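Local coordinates for protein CymD (Pseudomonas putida, PDB 6Z34) that forms an outer-membrane channel of the FadL family that takes up monoaromatic hydrocarbons, probably by lateral diffusion, at residues A[233-244]-A[278-289]; A[334-343]-A[355-364]. All blocks are in the same frame, centred on the assembly; numbering follows the deposited sequence.

Contact 1 of 2, residues A[233-244]-A[278-289]; sequences KTRVGIVYNFKT and MPASLVAGISHE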
loop_
_atom_site.group_PDB
_atom_site.type_symbol
_atom_site.label_atom_id
_atom_site.label_comp_id
_atom_site.label_asym_id
_atom_site.label_seq_id
_atom_site.Cartn_x
_atom_site.Cartn_y
_atom_site.Cartn_z
ATOM N N LYS A 233 -20.855 -7.108 23.713
ATOM C CA LYS A 233 -21.072 -6.279 22.537
ATOM C C LYS A 233 -19.805 -5.587 22.036
ATOM O O LYS A 233 -19.814 -5.032 20.931
ATOM C CB LYS A 233 -22.153 -5.229 22.827
ATOM C CG LYS A 233 -23.379 -5.814 23.500
ATOM C CD LYS A 233 -24.670 -5.223 22.967
ATOM C CE LYS A 233 -24.900 -3.817 23.473
ATOM N NZ LYS A 233 -26.263 -3.328 23.090
ATOM N N THR A 234 -18.720 -5.611 22.803
ATOM C CA THR A 234 -17.546 -4.809 22.508
ATOM C C THR A 234 -16.336 -5.717 22.384
ATOM O O THR A 234 -15.970 -6.404 23.343
ATOM C CB THR A 234 -17.311 -3.750 23.584
ATOM O OG1 THR A 234 -18.277 -2.702 23.429
ATOM C CG2 THR A 234 -15.913 -3.161 23.439
ATOM N N ARG A 235 -15.734 -5.724 21.199
ATOM C CA ARG A 235 -14.517 -6.464 20.923
ATOM C C ARG A 235 -13.399 -5.461 20.707
ATOM O O ARG A 235 -13.618 -4.387 20.133
ATOM C CB ARG A 235 -14.697 -7.363 19.684
ATOM C CG ARG A 235 -13.502 -8.247 19.320
ATOM C CD ARG A 235 -13.804 -9.094 18.081
ATOM N NE ARG A 235 -15.171 -9.609 18.078
ATOM C CZ ARG A 235 -16.123 -9.220 17.232
ATOM N NH1 ARG A 235 -15.863 -8.301 16.307
ATOM N NH2 ARG A 235 -17.339 -9.748 17.315
ATOM N N VAL A 236 -12.210 -5.785 21.199
ATOM C CA VAL A 236 -11.056 -4.927 20.988
ATOM C C VAL A 236 -10.008 -5.728 20.217
ATOM O O VAL A 236 -9.910 -6.954 20.356
ATOM C CB VAL A 236 -10.522 -4.370 22.333
ATOM C CG1 VAL A 236 -10.075 -5.475 23.248
ATOM C CG2 VAL A 236 -9.390 -3.404 22.100
ATOM N N GLY A 237 -9.265 -5.037 19.356
ATOM C CA GLY A 237 -8.295 -5.686 18.489
ATOM C C GLY A 237 -7.024 -4.867 18.369
ATOM O O GLY A 237 -7.044 -3.631 18.392
ATOM N N ILE A 238 -5.905 -5.574 18.252
ATOM C CA ILE A 238 -4.597 -4.933 18.141
ATOM C C ILE A 238 -3.755 -5.749 17.175
ATOM O O ILE A 238 -3.706 -6.982 17.271
ATOM C CB ILE A 238 -3.896 -4.805 19.520
ATOM C CG1 ILE A 238 -2.500 -4.215 19.389
ATOM C CG2 ILE A 238 -3.701 -6.125 20.186
ATOM C CD1 ILE A 238 -2.489 -2.756 19.139
ATOM N N VAL A 239 -3.096 -5.069 16.232
ATOM C CA VAL A 239 -2.215 -5.761 15.297
ATOM C C VAL A 239 -0.972 -4.923 15.061
ATOM O O VAL A 239 -1.051 -3.710 14.842
ATOM C CB VAL A 239 -2.917 -6.108 13.960
ATOM C CG1 VAL A 239 -3.454 -4.866 13.268
ATOM C CG2 VAL A 239 -1.953 -6.857 13.043
ATOM N N TYR A 240 0.179 -5.583 15.108
ATOM C CA TYR A 240 1.451 -4.984 14.740
ATOM C C TYR A 240 1.888 -5.497 13.373
ATOM O O TYR A 240 2.027 -6.707 13.162
ATOM C CB TYR A 240 2.517 -5.280 15.785
ATOM C CG TYR A 240 3.812 -4.538 15.532
ATOM C CD1 TYR A 240 3.929 -3.180 15.819
ATOM C CD2 TYR A 240 4.925 -5.199 15.022
ATOM C CE1 TYR A 240 5.130 -2.496 15.601
ATOM C CE2 TYR A 240 6.124 -4.528 14.806
ATOM C CZ TYR A 240 6.220 -3.183 15.093
ATOM O OH TYR A 240 7.418 -2.553 14.867
ATOM N N ASN A 241 2.122 -4.570 12.456
ATOM C CA ASN A 241 2.551 -4.884 11.103
ATOM C C ASN A 241 4.062 -4.690 11.024
ATOM O O ASN A 241 4.576 -3.633 11.398
ATOM C CB ASN A 241 1.808 -3.986 10.116
ATOM C CG ASN A 241 1.783 -4.551 8.726
ATOM O OD1 ASN A 241 0.747 -5.019 8.268
ATOM N ND2 ASN A 241 2.917 -4.494 8.031
ATOM N N PHE A 242 4.773 -5.722 10.591
ATOM C CA PHE A 242 6.228 -5.686 10.612
ATOM C C PHE A 242 6.766 -4.779 9.513
ATOM O O PHE A 242 6.077 -4.481 8.539
ATOM C CB PHE A 242 6.813 -7.082 10.419
ATOM C CG PHE A 242 6.360 -8.075 11.433
ATOM C CD1 PHE A 242 6.141 -7.697 12.741
ATOM C CD2 PHE A 242 6.165 -9.395 11.080
ATOM C CE1 PHE A 242 5.732 -8.621 13.681
ATOM C CE2 PHE A 242 5.753 -10.329 12.022
ATOM C CZ PHE A 242 5.537 -9.942 13.315
ATOM N N LYS A 243 8.020 -4.343 9.682
ATOM C CA LYS A 243 8.701 -3.625 8.616
ATOM C C LYS A 243 8.985 -4.574 7.460
ATOM O O LYS A 243 9.540 -5.659 7.656
ATOM C CB LYS A 243 10.003 -3.000 9.117
ATOM C CG LYS A 243 9.864 -2.216 10.400
ATOM C CD LYS A 243 11.074 -1.344 10.647
ATOM C CE LYS A 243 11.337 -1.195 12.132
ATOM N NZ LYS A 243 12.463 -0.258 12.393
ATOM N N THR A 244 8.598 -4.173 6.255
ATOM C CA THR A 244 8.783 -5.033 5.093
ATOM C C THR A 244 10.194 -4.838 4.560
ATOM O O THR A 244 10.553 -3.731 4.152
ATOM C CB THR A 244 7.749 -4.714 4.009
ATOM O OG1 THR A 244 6.418 -4.742 4.565
ATOM C CG2 THR A 244 7.848 -5.714 2.875
ATOM N N MET A 278 9.689 -0.774 3.973
ATOM C CA MET A 278 8.395 -0.225 4.327
ATOM C C MET A 278 8.251 -0.241 5.843
ATOM O O MET A 278 8.787 -1.138 6.508
ATOM C CB MET A 278 7.269 -1.001 3.655
ATOM C CG MET A 278 7.666 -1.496 2.300
ATOM S SD MET A 278 6.209 -1.864 1.342
ATOM C CE MET A 278 5.770 -0.268 0.669
ATOM N N PRO A 279 7.619 0.765 6.426
ATOM C CA PRO A 279 7.635 0.883 7.876
ATOM C C PRO A 279 6.630 -0.046 8.529
ATOM O O PRO A 279 5.578 -0.361 7.972
ATOM C CB PRO A 279 7.268 2.353 8.107
ATOM C CG PRO A 279 6.405 2.692 6.933
ATOM C CD PRO A 279 6.876 1.861 5.781
ATOM N N ALA A 280 7.001 -0.495 9.724
ATOM C CA ALA A 280 6.106 -1.090 10.701
ATOM C C ALA A 280 4.889 -0.212 10.929
ATOM O O ALA A 280 4.931 0.985 10.646
ATOM C CB ALA A 280 6.843 -1.304 12.025
ATOM N N SER A 281 3.794 -0.796 11.421
ATOM C CA SER A 281 2.668 0.003 11.883
ATOM C C SER A 281 1.940 -0.746 12.983
ATOM O O SER A 281 2.006 -1.971 13.089
ATOM C CB SER A 281 1.697 0.376 10.756
ATOM O OG SER A 281 1.259 -0.772 10.056
ATOM N N LEU A 282 1.261 0.020 13.815
ATOM C CA LEU A 282 0.502 -0.508 14.932
ATOM C C LEU A 282 -0.921 -0.015 14.777
ATOM O O LEU A 282 -1.142 1.192 14.638
ATOM C CB LEU A 282 1.094 -0.056 16.267
ATOM C CG LEU A 282 0.384 -0.612 17.507
ATOM C CD1 LEU A 282 0.640 -2.120 17.679
ATOM C CD2 LEU A 282 0.808 0.160 18.746
ATOM N N VAL A 283 -1.876 -0.946 14.776
ATOM C CA VAL A 283 -3.295 -0.619 14.695
ATOM C C VAL A 283 -3.979 -1.151 15.941
ATOM O O VAL A 283 -3.899 -2.350 16.240
ATOM C CB VAL A 283 -3.944 -1.211 13.439
ATOM C CG1 VAL A 283 -5.403 -0.786 13.362
ATOM C CG2 VAL A 283 -3.174 -0.790 12.199
ATOM N N ALA A 284 -4.655 -0.268 16.663
ATOM C CA ALA A 284 -5.500 -0.636 17.785
ATOM C C ALA A 284 -6.911 -0.155 17.497
ATOM O O ALA A 284 -7.105 0.944 16.958
ATOM C CB ALA A 284 -5.000 -0.028 19.095
ATOM N N GLY A 285 -7.896 -0.979 17.842
ATOM C CA GLY A 285 -9.246 -0.571 17.516
ATOM C C GLY A 285 -10.289 -1.353 18.284
ATOM O O GLY A 285 -9.989 -2.270 19.058
ATOM N N ILE A 286 -11.536 -0.980 18.040
ATOM C CA ILE A 286 -12.649 -1.510 18.801
ATOM C C ILE A 286 -13.849 -1.608 17.875
ATOM O O ILE A 286 -14.019 -0.792 16.961
ATOM C CB ILE A 286 -12.929 -0.616 20.026
ATOM C CG1 ILE A 286 -14.204 -1.025 20.738
ATOM C CG2 ILE A 286 -13.059 0.795 19.598
ATOM C CD1 ILE A 286 -14.419 -0.216 21.994
ATOM N N SER A 287 -14.654 -2.653 18.098
ATOM C CA SER A 287 -15.928 -2.868 17.427
ATOM C C SER A 287 -17.029 -3.048 18.467
ATOM O O SER A 287 -16.868 -3.813 19.425
ATOM C CB SER A 287 -15.886 -4.105 16.538
ATOM O OG SER A 287 -17.120 -4.250 15.868
ATOM N N HIS A 288 -18.150 -2.363 18.262
ATOM C CA HIS A 288 -19.286 -2.413 19.168
ATOM C C HIS A 288 -20.517 -2.750 18.347
ATOM O O HIS A 288 -20.889 -1.997 17.443
ATOM C CB HIS A 288 -19.474 -1.085 19.914
ATOM C CG HIS A 288 -20.500 -1.148 21.001
ATOM N ND1 HIS A 288 -20.279 -1.798 22.197
ATOM C CD2 HIS A 288 -21.760 -0.655 21.068
ATOM C CE1 HIS A 288 -21.358 -1.699 22.953
ATOM N NE2 HIS A 288 -22.269 -1.008 22.293
ATOM N N GLU A 289 -21.132 -3.881 18.647
ATOM C CA GLU A 289 -22.262 -4.385 17.882
ATOM C C GLU A 289 -23.496 -4.267 18.773
ATOM O O GLU A 289 -23.754 -5.137 19.602
ATOM C CB GLU A 289 -21.997 -5.825 17.419
ATOM C CG GLU A 289 -20.987 -5.908 16.282
ATOM C CD GLU A 289 -20.296 -7.267 16.147
ATOM O OE1 GLU A 289 -20.888 -8.297 16.537
ATOM O OE2 GLU A 289 -19.150 -7.295 15.638
HETATM O O HOH W 1 -16.977 -8.429 13.757
#

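Contact 2 of 2, residues A[334-343]-A[355-364]; sequences RDTNVYSLGA and AGVHYAQLAN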
loop_
_atom_site.group_PDB
_atom_site.type_symbol
_atom_site.label_atom_id
_atom_site.label_comp_id
_atom_site.label_asym_id
_atom_site.label_seq_id
_atom_site.Cartn_x
_atom_site.Cartn_y
_atom_site.Cartn_z
ATOM N N ARG A 334 8.258 11.529 8.973
ATOM C CA ARG A 334 7.841 11.473 10.364
ATOM C C ARG A 334 6.713 10.454 10.507
ATOM O O ARG A 334 6.108 10.028 9.521
ATOM C CB ARG A 334 7.409 12.866 10.860
ATOM C CG ARG A 334 8.386 14.022 10.537
ATOM C CD ARG A 334 8.326 14.476 9.073
ATOM N NE ARG A 334 9.298 15.520 8.748
ATOM C CZ ARG A 334 10.479 15.291 8.178
ATOM N NH1 ARG A 334 10.837 14.049 7.894
ATOM N NH2 ARG A 334 11.304 16.298 7.909
ATOM N N ASP A 335 6.447 10.047 11.744
ATOM C CA ASP A 335 5.376 9.085 11.970
ATOM C C ASP A 335 4.046 9.663 11.496
ATOM O O ASP A 335 3.875 10.879 11.371
ATOM C CB ASP A 335 5.298 8.697 13.449
ATOM C CG ASP A 335 6.430 7.781 13.870
ATOM O OD1 ASP A 335 7.338 7.543 13.038
ATOM O OD2 ASP A 335 6.428 7.319 15.030
ATOM N N THR A 336 3.111 8.772 11.193
ATOM C CA THR A 336 1.769 9.141 10.771
ATOM C C THR A 336 0.766 8.507 11.719
ATOM O O THR A 336 0.935 7.357 12.131
ATOM C CB THR A 336 1.492 8.693 9.329
ATOM O OG1 THR A 336 2.488 9.250 8.463
ATOM C CG2 THR A 336 0.142 9.189 8.866
ATOM N N ASN A 337 -0.247 9.282 12.099
ATOM C CA ASN A 337 -1.418 8.765 12.797
ATOM C C ASN A 337 -2.579 8.696 11.826
ATOM O O ASN A 337 -2.744 9.571 10.967
ATOM C CB ASN A 337 -1.828 9.635 13.981
ATOM C CG ASN A 337 -0.786 9.676 15.052
ATOM O OD1 ASN A 337 -0.748 8.819 15.924
ATOM N ND2 ASN A 337 0.046 10.697 15.022
ATOM N N VAL A 338 -3.380 7.650 11.962
ATOM C CA VAL A 338 -4.610 7.520 11.203
ATOM C C VAL A 338 -5.722 7.157 12.166
ATOM O O VAL A 338 -5.541 6.319 13.058
ATOM C CB VAL A 338 -4.492 6.474 10.078
ATOM C CG1 VAL A 338 -5.790 6.413 9.299
ATOM C CG2 VAL A 338 -3.330 6.820 9.152
ATOM N N TYR A 339 -6.864 7.804 11.989
ATOM C CA TYR A 339 -8.069 7.506 12.740
ATOM C C TYR A 339 -9.136 7.084 11.751
ATOM O O TYR A 339 -9.377 7.798 10.770
ATOM C CB TYR A 339 -8.542 8.715 13.537
ATOM C CG TYR A 339 -7.505 9.297 14.457
ATOM C CD1 TYR A 339 -7.354 8.824 15.756
ATOM C CD2 TYR A 339 -6.691 10.347 14.037
ATOM C CE1 TYR A 339 -6.410 9.375 16.613
ATOM C CE2 TYR A 339 -5.747 10.905 14.882
ATOM C CZ TYR A 339 -5.609 10.412 16.166
ATOM O OH TYR A 339 -4.668 10.957 17.000
ATOM N N SER A 340 -9.777 5.943 12.021
ATOM C CA SER A 340 -10.818 5.371 11.168
ATOM C C SER A 340 -12.102 5.159 11.968
ATOM O O SER A 340 -12.079 4.549 13.042
ATOM C CB SER A 340 -10.372 4.025 10.566
ATOM O OG SER A 340 -9.274 4.164 9.682
ATOM N N LEU A 341 -13.226 5.599 11.403
ATOM C CA LEU A 341 -14.529 5.514 12.049
ATOM C C LEU A 341 -15.568 5.149 11.003
ATOM O O LEU A 341 -15.727 5.882 10.021
ATOM C CB LEU A 341 -14.894 6.854 12.712
ATOM C CG LEU A 341 -16.291 7.052 13.318
ATOM C CD1 LEU A 341 -16.624 5.995 14.393
ATOM C CD2 LEU A 341 -16.436 8.481 13.895
ATOM N N GLY A 342 -16.287 4.034 11.216
ATOM C CA GLY A 342 -17.369 3.650 10.327
ATOM C C GLY A 342 -18.503 2.925 11.030
ATOM O O GLY A 342 -18.397 2.547 12.200
ATOM N N ALA A 343 -19.596 2.716 10.284
ATOM C CA ALA A 343 -20.794 2.046 10.785
ATOM C C ALA A 343 -21.401 1.159 9.703
ATOM O O ALA A 343 -21.202 1.384 8.507
ATOM C CB ALA A 343 -21.849 3.044 11.267
ATOM N N ALA A 355 -20.839 3.226 6.063
ATOM C CA ALA A 355 -20.326 4.581 5.866
ATOM C C ALA A 355 -19.153 4.792 6.812
ATOM O O ALA A 355 -19.080 4.158 7.866
ATOM C CB ALA A 355 -21.399 5.649 6.099
ATOM N N GLY A 356 -18.230 5.675 6.429
ATOM C CA GLY A 356 -17.036 5.851 7.235
ATOM C C GLY A 356 -16.343 7.172 6.999
ATOM O O GLY A 356 -16.570 7.851 5.992
ATOM N N VAL A 357 -15.477 7.524 7.951
ATOM C CA VAL A 357 -14.641 8.709 7.878
ATOM C C VAL A 357 -13.209 8.300 8.176
ATOM O O VAL A 357 -12.952 7.495 9.078
ATOM C CB VAL A 357 -15.103 9.800 8.864
ATOM C CG1 VAL A 357 -14.196 11.005 8.779
ATOM C CG2 VAL A 357 -16.522 10.209 8.569
ATOM N N HIS A 358 -12.274 8.884 7.440
ATOM C CA HIS A 358 -10.864 8.559 7.550
ATOM C C HIS A 358 -10.071 9.855 7.697
ATOM O O HIS A 358 -10.332 10.825 6.978
ATOM C CB HIS A 358 -10.456 7.765 6.315
ATOM C CG HIS A 358 -9.009 7.429 6.257
ATOM N ND1 HIS A 358 -8.098 8.189 5.559
ATOM C CD2 HIS A 358 -8.312 6.412 6.809
ATOM C CE1 HIS A 358 -6.898 7.653 5.684
ATOM N NE2 HIS A 358 -7.003 6.569 6.430
ATOM N N TYR A 359 -9.123 9.883 8.638
ATOM C CA TYR A 359 -8.329 11.085 8.910
ATOM C C TYR A 359 -6.891 10.676 9.197
ATOM O O TYR A 359 -6.615 9.998 10.196
ATOM C CB TYR A 359 -8.903 11.884 10.080
ATOM C CG TYR A 359 -8.098 13.113 10.485
ATOM C CD1 TYR A 359 -6.988 13.006 11.328
ATOM C CD2 TYR A 359 -8.460 14.378 10.048
ATOM C CE1 TYR A 359 -6.268 14.118 11.709
ATOM C CE2 TYR A 359 -7.737 15.495 10.423
ATOM C CZ TYR A 359 -6.646 15.357 11.248
ATOM O OH TYR A 359 -5.933 16.475 11.607
ATOM N N ALA A 360 -5.976 11.110 8.337
ATOM C CA ALA A 360 -4.557 10.811 8.453
ATOM C C ALA A 360 -3.774 12.110 8.618
ATOM O O ALA A 360 -4.057 13.110 7.951
ATOM C CB ALA A 360 -4.062 10.047 7.232
ATOM N N GLN A 361 -2.795 12.096 9.514
ATOM C CA GLN A 361 -2.044 13.299 9.837
ATOM C C GLN A 361 -0.701 12.896 10.424
ATOM O O GLN A 361 -0.586 11.858 11.079
ATOM C CB GLN A 361 -2.820 14.179 10.824
ATOM C CG GLN A 361 -2.048 15.348 11.384
ATOM C CD GLN A 361 -1.711 16.362 10.319
ATOM O OE1 GLN A 361 -0.741 16.207 9.573
ATOM N NE2 GLN A 361 -2.523 17.406 10.233
ATOM N N LEU A 362 0.313 13.727 10.185
ATOM C CA LEU A 362 1.622 13.483 10.771
ATOM C C LEU A 362 1.529 13.507 12.296
ATOM O O LEU A 362 0.525 13.920 12.887
ATOM C CB LEU A 362 2.643 14.495 10.252
ATOM C CG LEU A 362 2.716 14.555 8.722
ATOM C CD1 LEU A 362 3.981 15.253 8.255
ATOM C CD2 LEU A 362 2.630 13.177 8.109
ATOM N N ALA A 363 2.593 13.041 12.938
ATOM C CA ALA A 363 2.487 12.520 14.289
ATOM C C ALA A 363 3.165 13.415 15.313
ATOM O O ALA A 363 3.948 14.311 14.992
ATOM C CB ALA A 363 3.082 11.113 14.370
ATOM N N ASN A 364 2.853 13.130 16.574
ATOM C CA ASN A 364 3.500 13.787 17.692
ATOM C C ASN A 364 4.739 13.001 18.093
ATOM O O ASN A 364 4.621 11.819 18.445
ATOM C CB ASN A 364 2.542 13.899 18.860
ATOM C CG ASN A 364 1.211 14.483 18.451
ATOM O OD1 ASN A 364 1.151 15.525 17.798
ATOM N ND2 ASN A 364 0.132 13.793 18.801
#

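Contact 1 of 2, residues A[233-244]-A[278-289]
Arg235 and Ser287, Gly237 and Gly285, Val239 and Val283, and Asn241 and Ser281 each join through two backbone hydrogen bonds, the signature of antiparallel hydrogen-bonded pairs. Their strands, 234-241 and 281-289, run at 161° to each other and approach to 4.7 Å between axes.

The middle of the contact is closely packed. Gly237 and Gly285 face each other as bare backbone, with Gly285 N 2.8 Å from Gly237 O. Next to them Val239 and Val283 lie side by side, CG1 of Val239 resting 3.7 Å from CB of Val283. On the other face, Ile238 has CG1 anti to its N (chi1 177°), and the bend at chi2 carries CD1 over to Leu282 CD1 at 3.5 Å, with Ala284 CB also touching it. The same Leu282 CD1 meets the edge of the Tyr240 ring, 3.9 Å from Tyr240 CD1.

The Met278 end is looser: regular pairing gives way to a long, bent Thr244 N to Met278 O bond. The Lys233 end is more exposed and polar, though still tied by Glu289 N to Lys233 O. Thr234 OG1 sits at the edge of the His288 ring, hydrogen-bonded to ND1; either could donate, and the short modelled length is doubtful. Arg235 and Glu289 form a weak salt bridge, NH2 to OE2 at 3.5 Å, with guanidinium and carboxylate planes 57° apart. A water bonded to Arg235 NH1 (2.8 Å) donates to the same OE2. Arg235 NH1 also donates to Ala22 O, and Val283 touches Ala21, so the face carrying Arg235 and Val283 is turned to the N-terminal segment.

The chemistry thus divides by face: the mainly apolar row from Tyr240 and Leu282 to Ile286, ending in the polar Thr234-His288 pair, is consistent with an outer barrel wall against lipid, whereas the inward face mixes Val239 and Val283 with Arg235, Ser281 and Ser287.

Contact 2 of 2, residues A[334-343]-A[355-364]
CG of His358 (chi1 177°) and CG1 of Val338 (chi1 -178°) are each anti to N; on antiparallel strands this leans the two groups toward each other. The methyl CG1 of Val338 comes obliquely at the imidazole, only 3.1 Å from His358 NE2, a close fit. Farther along, Ser340 OG lies near the ring plane at its edge, 3.8 Å from His358 CD2, while its hydroxyl is bonded to Gly17 O. Replacing His358 by alanine is likely to open a gap beside Val338 CG1 and remove the ring edge next to Ser340 OG.

On the opposite face Tyr339 and Tyr359 lie side by side and point the same way, with Tyr359 CD1 at the edge of the Tyr339 ring, 3.8 Å from Tyr339 CD2. Beneath them, Tyr339 N bonds to Tyr359 O at 2.8 Å, one of eight backbone hydrogen bonds in four pairs from Asn337-Gln361 to Ala343-Ala355. Without side chains, Gly342 and Gly356 bring their CA atoms to 3.8 Å, the shortest CA-CA distance of the register.

The His358 face is buried, whereas Tyr339, Tyr359, Leu341 and Val357 lie on the surface, consistent with an outer barrel wall facing lipid. Segments 336-343 and 355-362, their axes at 173°, belong to the hairpin 336-347/351-362. Strand 294-303 flanks its first arm, through backbone bonds such as Val338 with Lys301, and strand 378-388 flanks the second, where Ser380 touches His358 and Thr379 touches Tyr359.

Both contacts are antiparallel strand pairings in the barrel wall, but contact 1 buries more surface, 1113 against 754 Å². Contact 2 splits more sharply, with a buried Val338/Ser340/His358/Ala360 face and an exposed Leu341/Val357 face, whereas most residues of contact 1 are of intermediate exposure. Contacts 1 and 2 share no strand and do not touch; strand 294-303 bridges them, pairing with 281-289 of contact 1 and 336-347 of contact 2. Contact 2 is a local hairpin, whereas contact 1 joins strands separated by a longer excursion that includes strand 265-273. Each turns one face to the N-terminal segment, at Ala22 and Gly17 respectively; charge crosses between the strands in contact 1, whereas contact 2 relies on rings and small residues.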